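Local coordinates for kelch domain-containing protein (Colletotrichum graminicola M1.001, PDB 5C86) that probably oxidises alcohols at a copper centre, as a member of the galactose oxidase and glyoxal oxidase family, at residues A[11-16]-A[48-53]; A[18-23]-A[418-423]; A[44-49]-A[62-67]; A[83-88]-A[95-100]. All coordinates share one frame; numbering follows the deposited sequence.

Interaction 1: A[11-16]-A[48-53]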
# COMPACT_ATOMS: atom_id res chain seq x y z
N LYS A 11 9.94 -18.72 2.74
CA LYS A 11 8.86 -19.56 2.22
C LYS A 11 7.72 -19.64 3.19
O LYS A 11 7.87 -20.01 4.36
CB LYS A 11 9.42 -20.96 1.95
CG LYS A 11 9.00 -21.55 0.60
CD LYS A 11 8.92 -23.08 0.68
CE LYS A 11 10.22 -23.69 1.16
NZ LYS A 11 10.03 -25.10 1.63
N PHE A 12 6.53 -19.27 2.77
CA PHE A 12 5.42 -19.32 3.60
C PHE A 12 4.59 -20.61 3.34
O PHE A 12 4.58 -21.09 2.23
CB PHE A 12 4.47 -18.10 3.33
CG PHE A 12 4.98 -16.80 3.94
CD1 PHE A 12 4.70 -16.46 5.27
CD2 PHE A 12 5.64 -15.90 3.14
CE1 PHE A 12 5.19 -15.28 5.82
CE2 PHE A 12 6.11 -14.70 3.68
CZ PHE A 12 5.87 -14.40 5.01
N PRO A 13 3.80 -21.01 4.30
CA PRO A 13 2.95 -22.20 4.09
C PRO A 13 1.67 -21.83 3.32
O PRO A 13 0.86 -22.74 3.04
CB PRO A 13 2.60 -22.61 5.50
CG PRO A 13 2.51 -21.30 6.26
CD PRO A 13 3.66 -20.51 5.69
N VAL A 14 1.44 -20.52 3.00
CA VAL A 14 0.24 -20.11 2.17
C VAL A 14 0.79 -19.12 1.12
O VAL A 14 1.89 -18.54 1.31
CB VAL A 14 -0.89 -19.43 2.92
CG1 VAL A 14 -1.38 -20.25 4.11
CG2 VAL A 14 -0.48 -18.04 3.50
N VAL A 15 0.16 -18.98 -0.06
CA VAL A 15 0.67 -18.06 -1.04
C VAL A 15 0.31 -16.64 -0.47
O VAL A 15 -0.83 -16.34 -0.12
CB VAL A 15 0.01 -18.24 -2.41
CG1 VAL A 15 0.58 -17.27 -3.41
CG2 VAL A 15 0.21 -19.71 -2.90
N PRO A 16 1.38 -15.77 -0.39
CA PRO A 16 1.19 -14.46 0.27
C PRO A 16 0.60 -13.44 -0.70
O PRO A 16 1.32 -12.55 -1.22
CB PRO A 16 2.57 -14.13 0.77
CG PRO A 16 3.48 -14.78 -0.17
CD PRO A 16 2.78 -16.10 -0.61
N TYR A 48 -6.77 -18.65 6.04
CA TYR A 48 -5.46 -19.07 6.46
C TYR A 48 -4.49 -17.88 6.45
O TYR A 48 -4.42 -17.18 5.46
CB TYR A 48 -4.89 -20.19 5.63
CG TYR A 48 -5.53 -21.51 5.98
CD1 TYR A 48 -6.72 -21.91 5.36
CD2 TYR A 48 -4.93 -22.35 6.93
CE1 TYR A 48 -7.28 -23.18 5.67
CE2 TYR A 48 -5.50 -23.59 7.26
CZ TYR A 48 -6.66 -23.98 6.61
OH TYR A 48 -7.24 -25.20 6.93
N THR A 49 -3.68 -17.77 7.51
CA THR A 49 -2.67 -16.69 7.67
C THR A 49 -1.40 -17.26 8.14
O THR A 49 -1.36 -18.38 8.76
CB THR A 49 -3.14 -15.53 8.54
OG1 THR A 49 -3.02 -15.90 9.94
CG2 THR A 49 -4.52 -15.06 8.25
N SER A 50 -0.32 -16.55 7.90
CA SER A 50 0.99 -16.92 8.43
C SER A 50 1.72 -15.61 8.74
O SER A 50 1.34 -14.53 8.25
CB SER A 50 1.76 -17.79 7.48
OG SER A 50 3.12 -18.02 7.85
N LEU A 51 2.68 -15.68 9.64
CA LEU A 51 3.41 -14.50 10.15
C LEU A 51 4.89 -14.70 10.04
O LEU A 51 5.38 -15.75 10.52
CB LEU A 51 3.05 -14.28 11.58
CG LEU A 51 3.63 -13.03 12.27
CD1 LEU A 51 2.86 -11.82 11.82
CD2 LEU A 51 3.61 -13.12 13.81
N TYR A 52 5.62 -13.73 9.48
CA TYR A 52 7.06 -13.76 9.44
C TYR A 52 7.57 -12.81 10.53
O TYR A 52 7.17 -11.67 10.61
CB TYR A 52 7.65 -13.30 8.09
CG TYR A 52 9.13 -13.10 8.05
CD1 TYR A 52 10.00 -14.15 7.93
CD2 TYR A 52 9.66 -11.83 8.09
CE1 TYR A 52 11.37 -13.95 7.91
CE2 TYR A 52 10.99 -11.61 8.01
CZ TYR A 52 11.84 -12.68 7.94
OH TYR A 52 13.17 -12.39 7.86
N ASN A 53 8.37 -13.35 11.46
CA ASN A 53 8.95 -12.57 12.53
C ASN A 53 10.25 -11.98 12.07
O ASN A 53 11.21 -12.68 11.75
CB ASN A 53 9.17 -13.50 13.74
CG ASN A 53 9.55 -12.74 14.95
OD1 ASN A 53 10.57 -12.10 14.97
ND2 ASN A 53 8.69 -12.71 15.85
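Phe12 sets its ring against Ser50 and Tyr52. Its CG is anti to the carbonyl carbon (chi1 -77°), which turns the ring toward strand 48-52. Ser50 OG comes to the ring edge, in its plane, 3.4 Å from Phe12 CD1. The far end of the ring leans on the base of the tyrosine. There Phe12 CZ is 3.7 Å from Tyr52 CB, and the two side chains cross at about a right angle. The tyrosine ring itself leads away and meets the ring of Phe367. Val30 of the adjacent strand also touches Phe12.

Pro13 packs on the same serine. Its CD lies 3.3 Å from Ser50 OG, and its CG rests 3.8 Å from Ser50 CB. The hydroxyl oxygen thus touches carbons of both Phe12 and Pro13. With OG anti to the backbone N (chi1 171°), the hydroxyl points at these two residues, and it bonds to Ser60 O.

No hydrogen bond links the two segments. Residues 12-16 form the linker that leaves strand 5-11 and leads into strand 18-21. In this seven-bladed propeller, strand 5-11 pairs with strand 364-369, so the N-terminus helps complete the blade built mainly from the end of the propeller sequence. Residues 12-14 of the linker run alongside strand 47-52 of the next blade, in the opposite direction.

Val14 makes the last side-chain contact. Its CG1 branch is 3.8 Å from Tyr48 CB and meets that side chain nearly at right angles. The Tyr48 ring turns away from the valine. Val14 also packs on Val30 and Ser32.

Interaction 2: A[18-23]-A[418-423]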
# COMPACT_ATOMS: atom_id res chain seq x y z
N ALA A 18 -1.93 -11.42 -0.03
CA ALA A 18 -2.24 -10.20 0.71
C ALA A 18 -1.22 -10.17 1.81
O ALA A 18 -0.95 -11.20 2.48
CB ALA A 18 -3.63 -10.21 1.22
N VAL A 19 -0.68 -8.98 2.11
CA VAL A 19 0.31 -8.82 3.17
C VAL A 19 0.08 -7.54 3.92
O VAL A 19 -0.44 -6.57 3.33
CB VAL A 19 1.74 -8.87 2.70
CG1 VAL A 19 2.05 -10.17 1.94
CG2 VAL A 19 2.12 -7.67 1.82
N ALA A 20 0.45 -7.52 5.21
CA ALA A 20 0.28 -6.32 6.05
C ALA A 20 1.43 -6.22 6.98
O ALA A 20 1.90 -7.25 7.52
CB ALA A 20 -0.97 -6.37 6.86
N LEU A 21 1.92 -5.01 7.21
CA LEU A 21 2.99 -4.81 8.21
C LEU A 21 2.32 -4.59 9.53
O LEU A 21 1.43 -3.77 9.67
CB LEU A 21 3.86 -3.59 7.84
CG LEU A 21 5.02 -3.37 8.78
CD1 LEU A 21 6.06 -4.38 8.54
CD2 LEU A 21 5.61 -2.02 8.52
N VAL A 22 2.71 -5.37 10.56
CA VAL A 22 2.09 -5.27 11.86
C VAL A 22 2.71 -4.05 12.64
O VAL A 22 3.92 -3.98 12.82
CB VAL A 22 2.33 -6.57 12.63
CG1 VAL A 22 1.72 -6.47 14.00
CG2 VAL A 22 1.78 -7.79 11.84
N PRO A 23 1.86 -3.13 13.06
CA PRO A 23 2.43 -2.04 13.86
C PRO A 23 3.20 -2.49 15.08
O PRO A 23 2.93 -3.53 15.66
CB PRO A 23 1.23 -1.25 14.26
CG PRO A 23 0.19 -1.47 13.24
CD PRO A 23 0.45 -2.92 12.84
N VAL A 418 2.17 3.06 7.86
CA VAL A 418 2.17 1.60 7.85
C VAL A 418 1.04 1.10 6.97
O VAL A 418 -0.07 1.65 6.97
CB VAL A 418 2.05 1.08 9.30
CG1 VAL A 418 1.83 -0.39 9.41
CG2 VAL A 418 3.22 1.55 10.17
N SER A 419 1.33 0.05 6.22
CA SER A 419 0.41 -0.32 5.14
C SER A 419 0.27 -1.83 4.92
O SER A 419 0.78 -2.62 5.68
CB SER A 419 0.77 0.44 3.82
OG SER A 419 1.99 -0.06 3.33
N ALA A 420 -0.54 -2.11 3.90
CA ALA A 420 -0.97 -3.46 3.57
C ALA A 420 -1.30 -3.42 2.10
O ALA A 420 -1.68 -2.40 1.54
CB ALA A 420 -2.19 -3.86 4.35
N THR A 421 -1.18 -4.59 1.45
CA THR A 421 -1.45 -4.61 0.01
C THR A 421 -1.96 -5.95 -0.47
O THR A 421 -1.61 -6.99 0.05
CB THR A 421 -0.16 -4.27 -0.83
OG1 THR A 421 -0.52 -3.94 -2.19
CG2 THR A 421 0.93 -5.32 -0.88
N THR A 422 -2.77 -5.90 -1.51
CA THR A 422 -3.18 -7.07 -2.26
C THR A 422 -3.61 -6.59 -3.61
O THR A 422 -4.19 -5.51 -3.72
CB THR A 422 -4.32 -7.83 -1.50
OG1 THR A 422 -4.53 -9.05 -2.22
CG2 THR A 422 -5.59 -7.11 -1.44
N HIS A 423 -3.39 -7.38 -4.65
CA HIS A 423 -3.92 -7.08 -5.97
C HIS A 423 -3.53 -5.72 -6.54
O HIS A 423 -4.28 -5.16 -7.32
CB HIS A 423 -5.49 -7.19 -5.97
CG HIS A 423 -6.01 -8.56 -5.87
ND1 HIS A 423 -5.96 -9.31 -4.71
CD2 HIS A 423 -6.48 -9.40 -6.83
CE1 HIS A 423 -6.38 -10.54 -4.97
NE2 HIS A 423 -6.73 -10.60 -6.23
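Val19 and Thr421 lie side by side and point the same way, with Val19 CG2 3.8 Å from Thr421 CG2. In each residue CG2 sits between the backbone N and the carbonyl carbon. In Thr421 this leaves OG1 anti to the backbone N (chi1 -164°), where it bonds to Val425 O.

Their backbones form an antiparallel hydrogen-bonded pair. Val19 N to Thr421 O is 3.0 Å, and Thr421 N to Val19 O is 2.8 Å. Leu21 N adds a nearly straight 3.1 Å bond to Ser419 O. On the other face, Ala20 CB meets Ala420 CB at 3.8 Å.

Strand 18-21 belongs to a propeller blade. Strand 412-422 comes from the early-set domain, which in galactose oxidases sends a hairpin into the propeller axis to deliver a copper-binding histidine. Here that residue is His423, a copper ligand in another structure of this protein; copper is absent from this model.

Thr422 OG1 accepts a bond from His423 ND1 at 2.9 Å, close to the imidazole plane. This limits rotation of the imidazole, and a bond to Val17 O fixes the threonine hydroxyl. Thr422 CB packs 3.7 Å from Ala18 CB. At the opposite end, Val418 CG1 lies 3.4 Å from Leu21 O.

Interaction 3: A[44-49]-A[62-67]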
# COMPACT_ATOMS: atom_id res chain seq x y z
N ASN A 44 -14.23 -20.28 1.36
CA ASN A 44 -14.30 -21.40 2.30
C ASN A 44 -14.71 -20.96 3.69
O ASN A 44 -14.48 -21.73 4.64
CB ASN A 44 -12.97 -22.12 2.31
CG ASN A 44 -13.08 -23.62 2.67
OD1 ASN A 44 -14.16 -24.19 2.56
ND2 ASN A 44 -11.98 -24.25 3.03
N GLY A 45 -15.33 -19.77 3.84
CA GLY A 45 -15.83 -19.19 5.07
C GLY A 45 -14.78 -18.92 6.17
O GLY A 45 -15.10 -18.87 7.32
N LYS A 46 -13.51 -18.81 5.78
CA LYS A 46 -12.42 -18.70 6.74
C LYS A 46 -11.19 -18.25 5.97
O LYS A 46 -11.18 -18.32 4.74
CB LYS A 46 -12.19 -20.08 7.45
CG LYS A 46 -11.57 -21.14 6.58
CD LYS A 46 -11.81 -22.54 7.23
CE LYS A 46 -10.92 -23.56 6.57
NZ LYS A 46 -11.15 -24.95 7.12
N THR A 47 -10.16 -17.84 6.70
CA THR A 47 -8.86 -17.53 6.08
C THR A 47 -7.68 -18.11 6.80
O THR A 47 -7.62 -17.97 8.06
CB THR A 47 -8.68 -15.95 6.02
OG1 THR A 47 -9.84 -15.31 5.54
CG2 THR A 47 -7.45 -15.60 5.20
N TYR A 48 -6.77 -18.65 6.04
CA TYR A 48 -5.46 -19.07 6.46
C TYR A 48 -4.49 -17.88 6.45
O TYR A 48 -4.42 -17.18 5.46
CB TYR A 48 -4.89 -20.19 5.63
CG TYR A 48 -5.53 -21.51 5.98
CD1 TYR A 48 -6.72 -21.91 5.36
CD2 TYR A 48 -4.93 -22.35 6.93
CE1 TYR A 48 -7.28 -23.18 5.67
CE2 TYR A 48 -5.50 -23.59 7.26
CZ TYR A 48 -6.66 -23.98 6.61
OH TYR A 48 -7.24 -25.20 6.93
N THR A 49 -3.68 -17.77 7.51
CA THR A 49 -2.67 -16.69 7.67
C THR A 49 -1.40 -17.26 8.14
O THR A 49 -1.36 -18.38 8.76
CB THR A 49 -3.14 -15.53 8.54
OG1 THR A 49 -3.02 -15.90 9.94
CG2 THR A 49 -4.52 -15.06 8.25
N ALA A 62 0.68 -22.21 9.15
CA ALA A 62 -0.56 -21.61 8.71
C ALA A 62 -1.64 -21.88 9.73
O ALA A 62 -1.79 -23.04 10.17
CB ALA A 62 -0.96 -22.14 7.33
N ILE A 63 -2.37 -20.86 10.15
CA ILE A 63 -3.51 -21.02 11.00
C ILE A 63 -4.76 -20.44 10.41
O ILE A 63 -4.71 -19.47 9.62
CB ILE A 63 -3.29 -20.43 12.43
CG1 ILE A 63 -3.29 -18.90 12.42
CG2 ILE A 63 -1.97 -20.99 13.02
CD1 ILE A 63 -2.92 -18.22 13.74
N VAL A 64 -5.91 -20.95 10.85
CA VAL A 64 -7.16 -20.39 10.56
C VAL A 64 -7.46 -19.23 11.47
O VAL A 64 -8.10 -19.32 12.53
CB VAL A 64 -8.34 -21.42 10.50
CG1 VAL A 64 -9.64 -20.69 10.20
CG2 VAL A 64 -8.06 -22.46 9.47
N GLN A 65 -6.96 -18.05 11.08
CA GLN A 65 -6.95 -16.96 12.03
C GLN A 65 -8.23 -16.22 11.94
O GLN A 65 -8.58 -15.49 12.85
CB GLN A 65 -5.76 -15.99 11.74
CG GLN A 65 -5.47 -15.11 12.94
CD GLN A 65 -4.49 -14.01 12.63
OE1 GLN A 65 -3.92 -13.97 11.51
NE2 GLN A 65 -4.24 -13.15 13.62
N ASN A 66 -8.98 -16.39 10.81
CA ASN A 66 -10.26 -15.81 10.67
C ASN A 66 -11.25 -16.96 10.38
O ASN A 66 -11.11 -17.62 9.37
CB ASN A 66 -10.31 -14.78 9.51
CG ASN A 66 -11.57 -13.99 9.53
OD1 ASN A 66 -12.63 -14.48 9.98
ND2 ASN A 66 -11.52 -12.73 9.15
N THR A 67 -12.17 -17.17 11.33
CA THR A 67 -13.09 -18.33 11.24
C THR A 67 -14.40 -18.03 10.60
O THR A 67 -15.21 -18.99 10.45
CB THR A 67 -13.41 -18.85 12.72
OG1 THR A 67 -14.25 -17.91 13.44
CG2 THR A 67 -12.14 -19.23 13.38
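The Tyr48 ring has Val64 CG2 over one face, 3.7 Å from the ring centroid and 21° off its normal. This is a CH-pi contact, displaced toward the CZ end of the ring. Ala62 CB approaches obliquely, 4.0 Å from Tyr48 CD2. The other valine branch, Val64 CG1, meets Lys46 CB at 3.8 Å.

The second flat group is the Gln65 amide. Thr49 OG1 donates to Gln65 OE1 over a short 2.6 Å, coming in tilted 27° from the carbonyl plane. The threonine places OG1 between its backbone N and carbonyl carbon (chi1 79°). Gln65 NE2 bonds to Ser106 O and Glu104 O, so both ends of the amide are gripped.

Strands 47-52 and 63-66 form the antiparallel hairpin at the outer side of a propeller blade. Thr49 and Ile63 are a regular hydrogen-bonded pair, with Thr49 N to Ile63 O at 2.9 Å and Ile63 N to Thr49 O at 3.0 Å. Tyr48 and Val64 keep the register as a non-hydrogen-bonded pair; it slips by one between Tyr48 and Thr47. Gln65 and Asn66 both face Thr47 in a classic beta bulge, after an inverse gamma turn centred on Val64. Thr47 O receives weak bonds from the N atoms of Gln65 and Asn66. Thr47 N makes a firmer 2.8 Å bond to Asn66 O. Thr47 OG1 bonds to His69 O and Met71 N.

Interaction 4: A[83-88]-A[95-100]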
# COMPACT_ATOMS: atom_id res chain seq x y z
N ARG A 83 -5.57 -0.85 13.63
CA ARG A 83 -6.29 -2.07 13.36
C ARG A 83 -6.38 -2.25 11.86
O ARG A 83 -6.54 -1.26 11.14
CB ARG A 83 -7.70 -1.94 13.96
CG ARG A 83 -7.64 -1.77 15.47
CD ARG A 83 -9.03 -1.93 16.06
NE ARG A 83 -9.97 -1.08 15.39
CZ ARG A 83 -11.30 -1.20 15.38
NH1 ARG A 83 -11.92 -2.14 16.13
NH2 ARG A 83 -12.02 -0.34 14.71
N ILE A 84 -6.22 -3.50 11.43
CA ILE A 84 -6.34 -3.87 9.99
C ILE A 84 -7.77 -4.26 9.71
O ILE A 84 -8.27 -5.24 10.27
CB ILE A 84 -5.38 -4.99 9.62
CG1 ILE A 84 -3.96 -4.70 10.05
CG2 ILE A 84 -5.52 -5.26 8.13
CD1 ILE A 84 -3.08 -5.87 10.04
N ILE A 85 -8.43 -3.45 8.94
CA ILE A 85 -9.83 -3.65 8.57
C ILE A 85 -9.91 -4.21 7.16
O ILE A 85 -9.48 -3.55 6.20
CB ILE A 85 -10.62 -2.38 8.73
CG1 ILE A 85 -10.66 -1.90 10.24
CG2 ILE A 85 -12.08 -2.56 8.21
CD1 ILE A 85 -11.40 -0.61 10.51
N VAL A 86 -10.46 -5.43 7.00
CA VAL A 86 -10.54 -6.13 5.75
C VAL A 86 -12.00 -6.33 5.37
O VAL A 86 -12.78 -6.84 6.17
CB VAL A 86 -9.75 -7.43 5.84
CG1 VAL A 86 -9.81 -8.23 4.59
CG2 VAL A 86 -8.29 -7.21 6.22
N THR A 87 -12.36 -5.98 4.16
CA THR A 87 -13.75 -5.93 3.70
C THR A 87 -13.94 -6.83 2.52
O THR A 87 -13.22 -6.79 1.53
CB THR A 87 -14.17 -4.53 3.31
OG1 THR A 87 -13.14 -3.83 2.53
CG2 THR A 87 -14.44 -3.72 4.51
N GLY A 88 -15.04 -7.61 2.56
CA GLY A 88 -15.50 -8.33 1.34
C GLY A 88 -14.55 -9.37 0.87
O GLY A 88 -13.80 -10.00 1.61
N THR A 95 -17.09 -7.65 7.06
CA THR A 95 -15.99 -6.73 7.55
C THR A 95 -15.34 -7.45 8.74
O THR A 95 -16.05 -7.88 9.67
CB THR A 95 -16.51 -5.39 7.96
OG1 THR A 95 -17.21 -4.75 6.89
CG2 THR A 95 -15.35 -4.45 8.28
N SER A 96 -14.04 -7.69 8.70
CA SER A 96 -13.30 -8.20 9.78
C SER A 96 -12.18 -7.26 10.26
O SER A 96 -11.70 -6.45 9.44
CB SER A 96 -12.66 -9.43 9.45
OG SER A 96 -13.59 -10.45 9.02
N VAL A 97 -11.72 -7.44 11.49
CA VAL A 97 -10.71 -6.56 12.09
C VAL A 97 -9.69 -7.40 12.82
O VAL A 97 -10.02 -8.37 13.52
CB VAL A 97 -11.31 -5.38 12.83
CG1 VAL A 97 -12.08 -5.78 14.08
CG2 VAL A 97 -10.20 -4.39 13.20
N LEU A 98 -8.39 -7.11 12.64
CA LEU A 98 -7.36 -7.60 13.46
C LEU A 98 -6.76 -6.43 14.21
O LEU A 98 -6.11 -5.52 13.57
CB LEU A 98 -6.29 -8.40 12.73
CG LEU A 98 -5.12 -8.89 13.55
CD1 LEU A 98 -5.56 -9.91 14.60
CD2 LEU A 98 -4.06 -9.55 12.72
N ASP A 99 -6.80 -6.49 15.53
CA ASP A 99 -6.22 -5.45 16.41
C ASP A 99 -4.97 -6.03 17.01
O ASP A 99 -5.02 -6.95 17.88
CB ASP A 99 -7.22 -5.00 17.46
CG ASP A 99 -6.65 -3.94 18.46
OD1 ASP A 99 -5.47 -3.53 18.37
OD2 ASP A 99 -7.47 -3.52 19.30
N PHE A 100 -3.81 -5.55 16.57
CA PHE A 100 -2.54 -6.20 16.92
C PHE A 100 -2.34 -6.15 18.46
O PHE A 100 -1.60 -6.96 18.98
CB PHE A 100 -1.35 -5.53 16.19
CG PHE A 100 -1.08 -4.14 16.66
CD1 PHE A 100 -1.84 -3.05 16.24
CD2 PHE A 100 -0.08 -3.89 17.57
CE1 PHE A 100 -1.65 -1.78 16.74
CE2 PHE A 100 0.18 -2.61 18.02
CZ PHE A 100 -0.62 -1.55 17.62
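Ile85 and Val97 lie side by side in the packed part of the contact, with Ile85 CG1 3.9 Å from Val97 CG2. Further along the same face, Ile85 CG2 meets Thr95 CG2 at 3.8 Å. Thr95 in turn lies alongside Thr87. Two hydrogen-bonded pairs hold this region together. Val86 N reaches Ser96 O over 2.9 Å, and Ile84 N reaches Leu98 O over the same 2.9 Å; each pair has its return bond.

The hairpin supplies the two middle strands of a four-stranded Kelch-type blade, between strands 75-78 and 109-111. Ile85 touches Ile131 of the following blade. On the opposite face Val86 packs on Trp31 and Leu98 on Leu29, both of the preceding blade.

The partly exposed end is more open, yet the arginine stem still packs: Arg83 CB is 3.6 Å from Val97 CG2. Arg83 CG comes within 3.8 Å of Asp99 CB. What is loose there is the pairing of charges. Arg83 NE is 5.2 Å from Asp99 OD2, and the guanidinium and carboxylate planes stand 88° apart. Arg83 NE instead forms a salt bridge with Asp79, while Asp99 OD1 bonds to Lys101 N. The arginine chain bends at chi3 (-52°), which brings one guanidinium face over Val97 CG2.

Interactions 1, 2 and 3 reach the blade of strands 18-21, 28-31, 47-52 and 63-66. Interaction 2 is at its inner edge, about 7 Å from the chain centre; interaction 3, at its outer edge, is about 22 Å away. Interactions 1 and 3 both use strand 47-52, with centres 11 Å apart. Interaction 1 touches interaction 2 through Leu51 and Val22, and their segments alternate along the chain. Interaction 4 belongs to the next blade and touches interactions 2 and 3, with Asn66 ND2 and Ser96 OG probably hydrogen-bonded. Interactions 3 and 4 come in series within the loop closed by interaction 2. That closure joins the blade beginning with strand 18-21 to the C-terminal domain beside the copper site.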